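Local coordinates for protein catechol 2,3-dioxygenase (Pseudomonas sp. KL28, PDB 3HPY) that probably catalyses the iron-dependent extradiol cleavage of catechols by dioxygen to 2-hydroxymuconic semialdehyde, working as a homotetramer in the breakdown of aromatic compounds, at residues Trp48-Ser54 against Lys124-Asn129; Leu156-Ile162 against Ala204-Glu210; Phe175-Val181 against Ile192-His198. All blocks are in the same frame, centred on the assembly; numbering follows the deposited sequence.

Contact 1: Trp48-Ser54 against Lys124-Asn129; sequences WDERDHS and KTCVGN
The indole of Trp-48 presents an edge to Asn-129, whose backbone O lies near the ring plane, 4.1 Å from Trp-48 CE3; Asp-49 CB sits over the centre of one indole face. The His-53 imidazole meets Val-127 CG2 at its edge. These groups belong to two loops at the N-terminal VOC domain, one between strands 43-46 and 56-60, the other leaving strand 117-121 toward strand 151-159, joined by a single beta bridge between Asp-52 and Cys-126 (CA atoms 4.3 Å apart). Two backbone bonds make the bridge: His-53 N donates to Thr-125 O at 2.8 Å, and Val-127 N reaches Arg-51 O at 2.7 Å, almost in line with the carbonyl. Gly-128 N adds a second donor to Arg-51 O, at 2.9 Å on an in-plane lone pair. The charges of two aspartates are met outside the segments: Asp-52 forms salt bridges with Arg-8 and Lys-72, and Asp-49, lying alongside Asn-129, pairs with Arg-252 of the second subunit. Lys-124 runs past Asp-52, its CD 3.9 Å from Asp-52 CB, then bends at chi3 (-78°), bringing its ammonium to Ser-54 and His-11. Lys-124 NZ bonds Ser-54 O at 2.9 Å from a point 51° above the carbonyl plane.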
loop_
_atom_site.group_PDB
_atom_site.type_symbol
_atom_site.label_atom_id
_atom_site.label_comp_id
_atom_site.label_asym_id
_atom_site.label_seq_id
_atom_site.Cartn_x
_atom_site.Cartn_y
_atom_site.Cartn_z
ATOM N N TRP C 48 -9.428 18.458 -5.536
ATOM C CA TRP C 48 -10.797 17.963 -5.508
ATOM C C TRP C 48 -11.372 17.807 -4.109
ATOM O O TRP C 48 -12.573 18.003 -3.919
ATOM C CB TRP C 48 -10.921 16.627 -6.250
ATOM C CG TRP C 48 -10.291 15.458 -5.534
ATOM C CD1 TRP C 48 -9.000 15.015 -5.653
ATOM C CD2 TRP C 48 -10.924 14.604 -4.564
ATOM N NE1 TRP C 48 -8.791 13.938 -4.814
ATOM C CE2 TRP C 48 -9.953 13.667 -4.134
ATOM C CE3 TRP C 48 -12.211 14.545 -4.013
ATOM C CZ2 TRP C 48 -10.235 12.675 -3.181
ATOM C CZ3 TRP C 48 -12.494 13.546 -3.055
ATOM C CH2 TRP C 48 -11.507 12.633 -2.654
ATOM N N ASP C 49 -10.529 17.474 -3.131
ATOM C CA ASP C 49 -11.014 17.253 -1.765
ATOM C C ASP C 49 -11.125 18.488 -0.861
ATOM O O ASP C 49 -11.722 18.402 0.208
ATOM C CB ASP C 49 -10.160 16.182 -1.062
ATOM C CG ASP C 49 -10.994 15.237 -0.198
ATOM O OD1 ASP C 49 -12.233 15.387 -0.159
ATOM O OD2 ASP C 49 -10.417 14.330 0.443
ATOM N N GLU C 50 -10.565 19.625 -1.268
ATOM C CA GLU C 50 -10.666 20.831 -0.436
ATOM C C GLU C 50 -12.075 21.349 -0.605
ATOM O O GLU C 50 -12.793 20.875 -1.477
ATOM C CB GLU C 50 -9.682 21.909 -0.889
ATOM C CG GLU C 50 -8.246 21.449 -0.907
ATOM C CD GLU C 50 -7.306 22.480 -1.510
ATOM O OE1 GLU C 50 -7.632 23.025 -2.593
ATOM O OE2 GLU C 50 -6.240 22.732 -0.905
ATOM N N ARG C 51 -12.470 22.323 0.210
ATOM C CA ARG C 51 -13.819 22.862 0.099
ATOM C C ARG C 51 -13.868 24.292 -0.432
ATOM O O ARG C 51 -14.878 24.710 -1.004
ATOM C CB ARG C 51 -14.529 22.784 1.460
ATOM C CG ARG C 51 -14.511 21.380 2.040
ATOM C CD ARG C 51 -15.535 21.183 3.135
ATOM N NE ARG C 51 -15.397 19.854 3.722
ATOM C CZ ARG C 51 -16.152 19.389 4.709
ATOM N NH1 ARG C 51 -17.111 20.144 5.229
ATOM N NH2 ARG C 51 -15.943 18.168 5.175
ATOM N N ASP C 52 -12.771 25.024 -0.268
ATOM C CA ASP C 52 -12.705 26.412 -0.717
ATOM C C ASP C 52 -12.437 26.579 -2.212
ATOM O O ASP C 52 -11.799 25.733 -2.843
ATOM C CB ASP C 52 -11.674 27.176 0.122
ATOM C CG ASP C 52 -12.187 27.493 1.528
ATOM O OD1 ASP C 52 -13.399 27.283 1.780
ATOM O OD2 ASP C 52 -11.394 27.961 2.372
ATOM N N HIS C 53 -12.937 27.683 -2.769
ATOM C CA HIS C 53 -12.826 27.988 -4.197
ATOM C C HIS C 53 -11.504 27.711 -4.909
ATOM O O HIS C 53 -11.495 27.156 -6.012
ATOM C CB HIS C 53 -13.218 29.448 -4.441
ATOM C CG HIS C 53 -13.182 29.853 -5.882
ATOM N ND1 HIS C 53 -12.064 30.399 -6.478
ATOM C CD2 HIS C 53 -14.136 29.815 -6.842
ATOM C CE1 HIS C 53 -12.333 30.685 -7.738
ATOM N NE2 HIS C 53 -13.585 30.341 -7.985
ATOM N N SER C 54 -10.396 28.091 -4.291
ATOM C CA SER C 54 -9.096 27.907 -4.919
ATOM C C SER C 54 -7.964 27.786 -3.911
ATOM O O SER C 54 -8.089 28.236 -2.772
ATOM C CB SER C 54 -8.798 29.109 -5.812
ATOM O OG SER C 54 -8.601 30.265 -5.004
ATOM N N LYS C 124 -13.251 33.264 1.677
ATOM C CA LYS C 124 -13.116 32.612 0.385
ATOM C C LYS C 124 -14.281 31.647 0.259
ATOM O O LYS C 124 -14.459 30.749 1.087
ATOM C CB LYS C 124 -11.788 31.863 0.286
ATOM C CG LYS C 124 -11.612 31.123 -1.035
ATOM C CD LYS C 124 -10.204 30.554 -1.197
ATOM C CE LYS C 124 -9.190 31.623 -1.593
ATOM N NZ LYS C 124 -7.863 31.013 -1.907
ATOM N N THR C 125 -15.076 31.843 -0.780
ATOM C CA THR C 125 -16.252 31.024 -1.025
ATOM C C THR C 125 -16.014 29.521 -0.929
ATOM O O THR C 125 -15.035 28.999 -1.461
ATOM C CB THR C 125 -16.847 31.343 -2.411
ATOM O OG1 THR C 125 -17.134 32.743 -2.491
ATOM C CG2 THR C 125 -18.127 30.556 -2.641
ATOM N N CYS C 126 -16.924 28.841 -0.236
ATOM C CA CYS C 126 -16.879 27.395 -0.065
ATOM C C CYS C 126 -17.692 26.761 -1.182
ATOM O O CYS C 126 -18.912 26.939 -1.236
ATOM C CB CYS C 126 -17.481 26.995 1.287
ATOM S SG CYS C 126 -17.807 25.208 1.462
ATOM N N VAL C 127 -17.023 26.023 -2.066
ATOM C CA VAL C 127 -17.694 25.375 -3.193
ATOM C C VAL C 127 -17.953 23.894 -2.932
ATOM O O VAL C 127 -18.754 23.267 -3.632
ATOM C CB VAL C 127 -16.858 25.500 -4.491
ATOM C CG1 VAL C 127 -17.709 25.131 -5.711
ATOM C CG2 VAL C 127 -16.323 26.917 -4.626
ATOM N N GLY C 128 -17.281 23.341 -1.919
ATOM C CA GLY C 128 -17.445 21.933 -1.591
ATOM C C GLY C 128 -16.425 21.084 -2.332
ATOM O O GLY C 128 -15.681 21.615 -3.151
ATOM N N ASN C 129 -16.390 19.780 -2.050
ATOM C CA ASN C 129 -15.442 18.864 -2.691
ATOM C C ASN C 129 -16.072 17.978 -3.777
ATOM O O ASN C 129 -15.555 16.902 -4.085
ATOM C CB ASN C 129 -14.780 17.955 -1.646
ATOM C CG ASN C 129 -15.777 17.054 -0.935
ATOM O OD1 ASN C 129 -15.390 16.107 -0.240
ATOM N ND2 ASN C 129 -17.061 17.344 -1.096
#

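Contact 2: Leu156-Ile162 against Ala204-Glu210; sequences LLYGPNI and AFVEYPE
Leu-156 to Gly-159 runs parallel to Ala-204 to Glu-207, the strand axes 4.7 Å apart at 28°, with Leu-157 N giving its hydrogen to Ala-204 O (2.9 Å) and Leu-157 O receiving that of Val-206 N (3.0 Å). This is the pairing of the first and fourth strands of a beta-alpha-beta-beta-beta module, the repeat unit of the VOC fold. Leu-156, Tyr-158, Ala-204 and Val-206 share one sheet face, Leu-157 and Phe-205 the other. On the first face Val-206 and Tyr-158 lie alongside each other, Val-206 CB resting over the phenol ring 3.6 Å from the Tyr-158 centroid and displaced toward its rim. The same ring turns its edge to the face of Tyr-208 in a T-shaped pair, centroids 5.2 Å apart and planes at 71°. Leu-156 packs tightly here, its CD2 3.5 Å from Val-206 CG2, and also touches the bound 4-methylcatechol and the iron ligand His-216. On the other face Leu-157 CD2 makes a CH-pi contact over the Phe-205 ring. At the end of its strand, Glu-207 runs antiparallel alongside Ile-162, whose CG1 lies against the carboxylate. Glu-207, its CG anti to the backbone N (-169°) and its chain bent at chi2, curls toward the start of helix 162-171: OE2 accepts a weak bond from Asn-161 N at 2.9 Å, and OE1 another from Ile-162 N at 3.3 Å. The two weak bonds place a carboxylate at the amino end of the helix, where the helix dipole would probably favour its charged form.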
loop_
_atom_site.group_PDB
_atom_site.type_symbol
_atom_site.label_atom_id
_atom_site.label_comp_id
_atom_site.label_asym_id
_atom_site.label_seq_id
_atom_site.Cartn_x
_atom_site.Cartn_y
_atom_site.Cartn_z
ATOM N N LEU C 156 7.949 25.506 -0.114
ATOM C CA LEU C 156 9.267 25.710 0.456
ATOM C C LEU C 156 9.874 26.898 -0.270
ATOM O O LEU C 156 10.028 26.875 -1.489
ATOM C CB LEU C 156 10.123 24.456 0.260
ATOM C CG LEU C 156 11.442 24.328 1.026
ATOM C CD1 LEU C 156 11.989 22.916 0.865
ATOM C CD2 LEU C 156 12.448 25.331 0.507
ATOM N N LEU C 157 10.194 27.942 0.489
ATOM C CA LEU C 157 10.768 29.152 -0.076
ATOM C C LEU C 157 12.252 29.267 0.202
ATOM O O LEU C 157 12.752 28.781 1.219
ATOM C CB LEU C 157 10.076 30.396 0.486
ATOM C CG LEU C 157 8.562 30.528 0.348
ATOM C CD1 LEU C 157 8.084 29.900 -0.960
ATOM C CD2 LEU C 157 7.912 29.874 1.542
ATOM N N TYR C 158 12.943 29.928 -0.720
ATOM C CA TYR C 158 14.374 30.171 -0.616
ATOM C C TYR C 158 14.610 31.669 -0.592
ATOM O O TYR C 158 14.211 32.380 -1.506
ATOM C CB TYR C 158 15.110 29.575 -1.809
ATOM C CG TYR C 158 15.669 28.205 -1.558
ATOM C CD1 TYR C 158 14.835 27.142 -1.219
ATOM C CD2 TYR C 158 17.036 27.958 -1.685
ATOM C CE1 TYR C 158 15.348 25.861 -1.018
ATOM C CE2 TYR C 158 17.560 26.681 -1.483
ATOM C CZ TYR C 158 16.709 25.637 -1.151
ATOM O OH TYR C 158 17.206 24.370 -0.965
ATOM N N GLY C 159 15.255 32.143 0.461
ATOM C CA GLY C 159 15.527 33.559 0.573
ATOM C C GLY C 159 16.456 33.790 1.740
ATOM O O GLY C 159 16.643 32.890 2.560
ATOM N N PRO C 160 17.063 34.981 1.837
ATOM C CA PRO C 160 17.987 35.339 2.920
ATOM C C PRO C 160 17.306 35.619 4.265
ATOM O O PRO C 160 16.086 35.809 4.328
ATOM C CB PRO C 160 18.694 36.575 2.367
ATOM C CG PRO C 160 17.621 37.217 1.521
ATOM C CD PRO C 160 17.032 36.025 0.797
ATOM N N ASN C 161 18.111 35.636 5.328
ATOM C CA ASN C 161 17.650 35.913 6.688
ATOM C C ASN C 161 16.511 35.000 7.135
ATOM O O ASN C 161 15.393 35.460 7.353
ATOM C CB ASN C 161 17.203 37.374 6.800
ATOM C CG ASN C 161 18.151 38.326 6.098
ATOM O OD1 ASN C 161 19.345 38.371 6.402
ATOM N ND2 ASN C 161 17.626 39.089 5.146
ATOM N N ILE C 162 16.804 33.711 7.279
ATOM C CA ILE C 162 15.802 32.735 7.699
ATOM C C ILE C 162 15.441 32.949 9.168
ATOM O O ILE C 162 14.292 32.761 9.571
ATOM C CB ILE C 162 16.328 31.287 7.511
ATOM C CG1 ILE C 162 16.698 31.053 6.044
ATOM C CG2 ILE C 162 15.284 30.288 7.943
ATOM C CD1 ILE C 162 15.574 31.342 5.063
ATOM N N ALA C 204 7.991 25.940 4.794
ATOM C CA ALA C 204 9.403 25.785 5.149
ATOM C C ALA C 204 10.246 26.797 4.391
ATOM O O ALA C 204 9.839 27.284 3.340
ATOM C CB ALA C 204 9.887 24.368 4.842
ATOM N N PHE C 205 11.415 27.108 4.948
ATOM C CA PHE C 205 12.354 28.070 4.362
ATOM C C PHE C 205 13.782 27.534 4.426
ATOM O O PHE C 205 14.173 26.863 5.389
ATOM C CB PHE C 205 12.341 29.417 5.109
ATOM C CG PHE C 205 11.062 30.194 4.973
ATOM C CD1 PHE C 205 9.999 29.978 5.847
ATOM C CD2 PHE C 205 10.924 31.152 3.978
ATOM C CE1 PHE C 205 8.821 30.704 5.729
ATOM C CE2 PHE C 205 9.746 31.884 3.852
ATOM C CZ PHE C 205 8.692 31.659 4.730
ATOM N N VAL C 206 14.561 27.842 3.397
ATOM C CA VAL C 206 15.951 27.421 3.353
ATOM C C VAL C 206 16.805 28.658 3.083
ATOM O O VAL C 206 16.490 29.447 2.191
ATOM C CB VAL C 206 16.181 26.374 2.253
ATOM C CG1 VAL C 206 17.633 25.939 2.243
ATOM C CG2 VAL C 206 15.291 25.171 2.494
ATOM N N GLU C 207 17.866 28.828 3.868
ATOM C CA GLU C 207 18.759 29.981 3.732
ATOM C C GLU C 207 19.290 30.064 2.311
ATOM O O GLU C 207 19.851 29.100 1.800
ATOM C CB GLU C 207 19.928 29.863 4.707
ATOM C CG GLU C 207 20.772 31.130 4.839
ATOM C CD GLU C 207 20.060 32.238 5.613
ATOM O OE1 GLU C 207 19.600 31.977 6.748
ATOM O OE2 GLU C 207 19.969 33.375 5.093
ATOM N N TYR C 208 19.111 31.216 1.676
ATOM C CA TYR C 208 19.565 31.396 0.309
ATOM C C TYR C 208 19.874 32.865 0.027
ATOM O O TYR C 208 19.108 33.750 0.405
ATOM C CB TYR C 208 18.485 30.906 -0.648
ATOM C CG TYR C 208 18.956 30.707 -2.063
ATOM C CD1 TYR C 208 19.969 29.795 -2.356
ATOM C CD2 TYR C 208 18.361 31.396 -3.118
ATOM C CE1 TYR C 208 20.379 29.572 -3.668
ATOM C CE2 TYR C 208 18.759 31.183 -4.432
ATOM C CZ TYR C 208 19.768 30.270 -4.701
ATOM O OH TYR C 208 20.158 30.052 -6.005
ATOM N N PRO C 209 21.007 33.138 -0.643
ATOM C CA PRO C 209 21.430 34.501 -0.984
ATOM C C PRO C 209 20.399 35.294 -1.788
ATOM O O PRO C 209 20.232 36.496 -1.572
ATOM C CB PRO C 209 22.716 34.271 -1.768
ATOM C CG PRO C 209 23.279 33.052 -1.115
ATOM C CD PRO C 209 22.062 32.166 -0.979
ATOM N N GLU C 210 19.718 34.625 -2.715
ATOM C CA GLU C 210 18.709 35.276 -3.551
ATOM C C GLU C 210 17.393 35.319 -2.793
ATOM O O GLU C 210 17.107 34.424 -2.002
ATOM C CB GLU C 210 18.508 34.493 -4.849
ATOM C CG GLU C 210 18.258 35.353 -6.074
ATOM C CD GLU C 210 19.531 36.005 -6.584
ATOM O OE1 GLU C 210 20.069 36.902 -5.890
ATOM O OE2 GLU C 210 19.999 35.608 -7.675
#

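Contact 3: Phe175-Val181 against Ile192-His198; sequences FYLVERV and IWLSCSH. With MCT (4-methylcatechol), chain J.
Trp-193 and Val-181 meet obliquely, Val-181 CG2 lying 3.4 Å from Trp-193 CH2 at the benzene end of the indole. From the same ring, Trp-193 CZ2 reaches the methyl carbon C of 4-methylcatechol at 3.6 Å, so the tryptophan lines the substrate pocket. Glu-179 O lies in the plane of the indole at its edge, 3.2 Å from Trp-193 CE3, and also accepts the backbone hydrogen of Trp-193 N (2.9 Å), which ties the ring's base to the neighbouring strand. Val-178 N in turn donates to Trp-193 O. With Val-178 and Glu-179 both opposite Trp-193, the register slips by one residue: a classic beta bulge in the antiparallel hairpin of strands 176-182 and 189-195. Val-178 CG2 then packs closely on Ser-195 CB, 3.5 Å away. Farther along, Tyr-176, its CG between the backbone N and the carbonyl carbon (chi1 70°), swings its phenol across Ser-195, and its OH donates to Ser-197 O at 3.0 Å, within the carbonyl plane. Ser-195 OG closes an ST turn by accepting from Ser-197 N and is also hydrogen-bonded to Lys-199 O. Cys-196 CB stands over the centre of the Phe-175 ring, 3.5 Å from its centroid, and Phe-169 meets that ring edge-to-face.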
loop_
_atom_site.group_PDB
_atom_site.type_symbol
_atom_site.label_atom_id
_atom_site.label_comp_id
_atom_site.label_asym_id
_atom_site.label_seq_id
_atom_site.Cartn_x
_atom_site.Cartn_y
_atom_site.Cartn_z
ATOM N N PHE C 175 3.241 30.237 14.676
ATOM C CA PHE C 175 3.839 29.016 14.154
ATOM C C PHE C 175 4.855 28.504 15.161
ATOM O O PHE C 175 5.134 29.168 16.167
ATOM C CB PHE C 175 4.534 29.271 12.819
ATOM C CG PHE C 175 3.595 29.405 11.664
ATOM C CD1 PHE C 175 2.646 30.424 11.626
ATOM C CD2 PHE C 175 3.662 28.512 10.606
ATOM C CE1 PHE C 175 1.778 30.549 10.541
ATOM C CE2 PHE C 175 2.805 28.621 9.516
ATOM C CZ PHE C 175 1.858 29.640 9.477
ATOM N N TYR C 176 5.380 27.310 14.910
ATOM C CA TYR C 176 6.379 26.717 15.789
ATOM C C TYR C 176 7.271 25.789 14.990
ATOM O O TYR C 176 6.824 25.180 14.023
ATOM C CB TYR C 176 5.720 25.958 16.942
ATOM C CG TYR C 176 5.005 24.673 16.572
ATOM C CD1 TYR C 176 5.597 23.425 16.807
ATOM C CD2 TYR C 176 3.715 24.701 16.045
ATOM C CE1 TYR C 176 4.912 22.241 16.531
ATOM C CE2 TYR C 176 3.022 23.527 15.765
ATOM C CZ TYR C 176 3.623 22.303 16.012
ATOM O OH TYR C 176 2.933 21.144 15.744
ATOM N N LEU C 177 8.533 25.695 15.399
ATOM C CA LEU C 177 9.519 24.864 14.715
ATOM C C LEU C 177 9.276 23.379 14.908
ATOM O O LEU C 177 9.236 22.888 16.039
ATOM C CB LEU C 177 10.929 25.184 15.221
ATOM C CG LEU C 177 11.998 25.517 14.177
ATOM C CD1 LEU C 177 13.369 25.572 14.841
ATOM C CD2 LEU C 177 11.987 24.486 13.082
ATOM N N VAL C 178 9.127 22.650 13.805
ATOM C CA VAL C 178 8.925 21.219 13.910
ATOM C C VAL C 178 10.278 20.572 13.673
ATOM O O VAL C 178 10.691 19.685 14.415
ATOM C CB VAL C 178 7.905 20.698 12.876
ATOM C CG1 VAL C 178 7.710 19.218 13.072
ATOM C CG2 VAL C 178 6.571 21.439 13.021
ATOM N N GLU C 179 10.978 21.029 12.641
ATOM C CA GLU C 179 12.299 20.489 12.339
ATOM C C GLU C 179 13.240 21.524 11.737
ATOM O O GLU C 179 12.805 22.498 11.112
ATOM C CB GLU C 179 12.196 19.304 11.377
ATOM C CG GLU C 179 11.839 17.985 12.017
ATOM C CD GLU C 179 12.113 16.822 11.078
ATOM O OE1 GLU C 179 13.230 16.772 10.522
ATOM O OE2 GLU C 179 11.222 15.964 10.898
ATOM N N ARG C 180 14.536 21.299 11.917
ATOM C CA ARG C 180 15.525 22.211 11.369
ATOM C C ARG C 180 16.806 21.529 10.928
ATOM O O ARG C 180 17.209 20.489 11.462
ATOM C CB ARG C 180 15.868 23.301 12.386
ATOM C CG ARG C 180 16.524 22.793 13.652
ATOM C CD ARG C 180 16.522 23.872 14.730
ATOM N NE ARG C 180 16.675 23.277 16.049
ATOM C CZ ARG C 180 16.456 23.910 17.196
ATOM N NH1 ARG C 180 16.071 25.183 17.201
ATOM N NH2 ARG C 180 16.609 23.256 18.340
ATOM N N VAL C 181 17.438 22.129 9.932
ATOM C CA VAL C 181 18.696 21.622 9.429
ATOM C C VAL C 181 19.795 22.551 9.946
ATOM O O VAL C 181 19.850 23.720 9.567
ATOM C CB VAL C 181 18.700 21.600 7.890
ATOM C CG1 VAL C 181 20.090 21.286 7.379
ATOM C CG2 VAL C 181 17.703 20.563 7.395
ATOM N N ILE C 192 14.353 25.455 7.846
ATOM C CA ILE C 192 13.383 25.499 8.916
ATOM C C ILE C 192 11.998 25.025 8.440
ATOM O O ILE C 192 11.519 25.450 7.384
ATOM C CB ILE C 192 13.416 26.967 9.448
ATOM C CG1 ILE C 192 14.549 27.106 10.468
ATOM C CG2 ILE C 192 12.094 27.399 9.981
ATOM C CD1 ILE C 192 14.763 28.521 10.960
ATOM N N TRP C 193 11.384 24.116 9.206
ATOM C CA TRP C 193 10.052 23.568 8.889
ATOM C C TRP C 193 9.023 24.000 9.940
ATOM O O TRP C 193 9.009 23.492 11.059
ATOM C CB TRP C 193 10.111 22.034 8.815
ATOM C CG TRP C 193 10.779 21.555 7.572
ATOM C CD1 TRP C 193 10.172 21.079 6.439
ATOM C CD2 TRP C 193 12.175 21.625 7.280
ATOM N NE1 TRP C 193 11.106 20.862 5.456
ATOM C CE2 TRP C 193 12.345 21.190 5.944
ATOM C CE3 TRP C 193 13.302 22.026 8.012
ATOM C CZ2 TRP C 193 13.602 21.140 5.326
ATOM C CZ3 TRP C 193 14.551 21.978 7.399
ATOM C CH2 TRP C 193 14.688 21.539 6.067
ATOM N N LEU C 194 8.139 24.916 9.557
ATOM C CA LEU C 194 7.153 25.451 10.489
ATOM C C LEU C 194 5.718 24.915 10.364
ATOM O O LEU C 194 5.227 24.662 9.263
ATOM C CB LEU C 194 7.134 26.980 10.351
ATOM C CG LEU C 194 8.485 27.705 10.347
ATOM C CD1 LEU C 194 8.293 29.114 9.795
ATOM C CD2 LEU C 194 9.081 27.739 11.752
ATOM N N SER C 195 5.042 24.772 11.502
ATOM C CA SER C 195 3.656 24.309 11.526
ATOM C C SER C 195 2.792 25.306 12.295
ATOM O O SER C 195 3.259 25.950 13.226
ATOM C CB SER C 195 3.564 22.926 12.196
ATOM O OG SER C 195 2.216 22.482 12.357
ATOM N N CYS C 196 1.538 25.446 11.879
ATOM C CA CYS C 196 0.586 26.318 12.564
ATOM C C CYS C 196 -0.604 25.425 12.879
ATOM O O CYS C 196 -1.743 25.886 12.972
ATOM C CB CYS C 196 0.150 27.474 11.654
ATOM S SG CYS C 196 -0.623 26.995 10.084
ATOM N N SER C 197 -0.313 24.137 13.050
ATOM C CA SER C 197 -1.333 23.116 13.281
ATOM C C SER C 197 -0.633 21.867 13.834
ATOM O O SER C 197 0.367 21.994 14.537
ATOM C CB SER C 197 -1.985 22.784 11.938
ATOM O OG SER C 197 -1.013 22.257 11.035
ATOM N N HIS C 198 -1.158 20.671 13.563
ATOM C CA HIS C 198 -0.453 19.470 14.014
ATOM C C HIS C 198 0.126 18.684 12.828
ATOM O O HIS C 198 0.396 17.480 12.917
ATOM C CB HIS C 198 -1.308 18.560 14.929
ATOM C CG HIS C 198 -2.561 18.037 14.302
ATOM N ND1 HIS C 198 -3.805 18.560 14.582
ATOM C CD2 HIS C 198 -2.765 17.039 13.411
ATOM C CE1 HIS C 198 -4.723 17.911 13.889
ATOM N NE2 HIS C 198 -4.118 16.983 13.168
HETATM C C1 MCT J . 12.056 18.440 2.795
HETATM C C2 MCT J . 11.566 19.184 1.709
HETATM C C3 MCT J . 10.173 19.225 1.474
HETATM O O3 MCT J . 9.703 19.928 0.439
HETATM C C4 MCT J . 9.268 18.532 2.324
HETATM O O4 MCT J . 7.928 18.585 2.077
HETATM C C5 MCT J . 9.765 17.781 3.424
HETATM C C6 MCT J . 11.164 17.744 3.651
HETATM C C MCT J . 13.529 18.385 3.050
#

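From the N terminus, contact 1 closes first, joining residues 48-54 to 124-129 across 69 intervening residues of the N-terminal half. It ends before contact 2 begins, and the two lie in series on opposite sides of the chain's centre, centres 30 Å apart. Contact 2 then closes a loop of 41 residues in the C-terminal half, and contact 3, a hairpin spanning only 10 residues, is nested inside it. These two touch, with Phe-205 O 2.8 Å from Ile-192 N, so strands 176-182, 189-195, 203-207 and 151-159 lie side by side in that order in one sheet. Contacts 1 and 3, about 13 Å apart at their nearest atoms, both reach the second subunit.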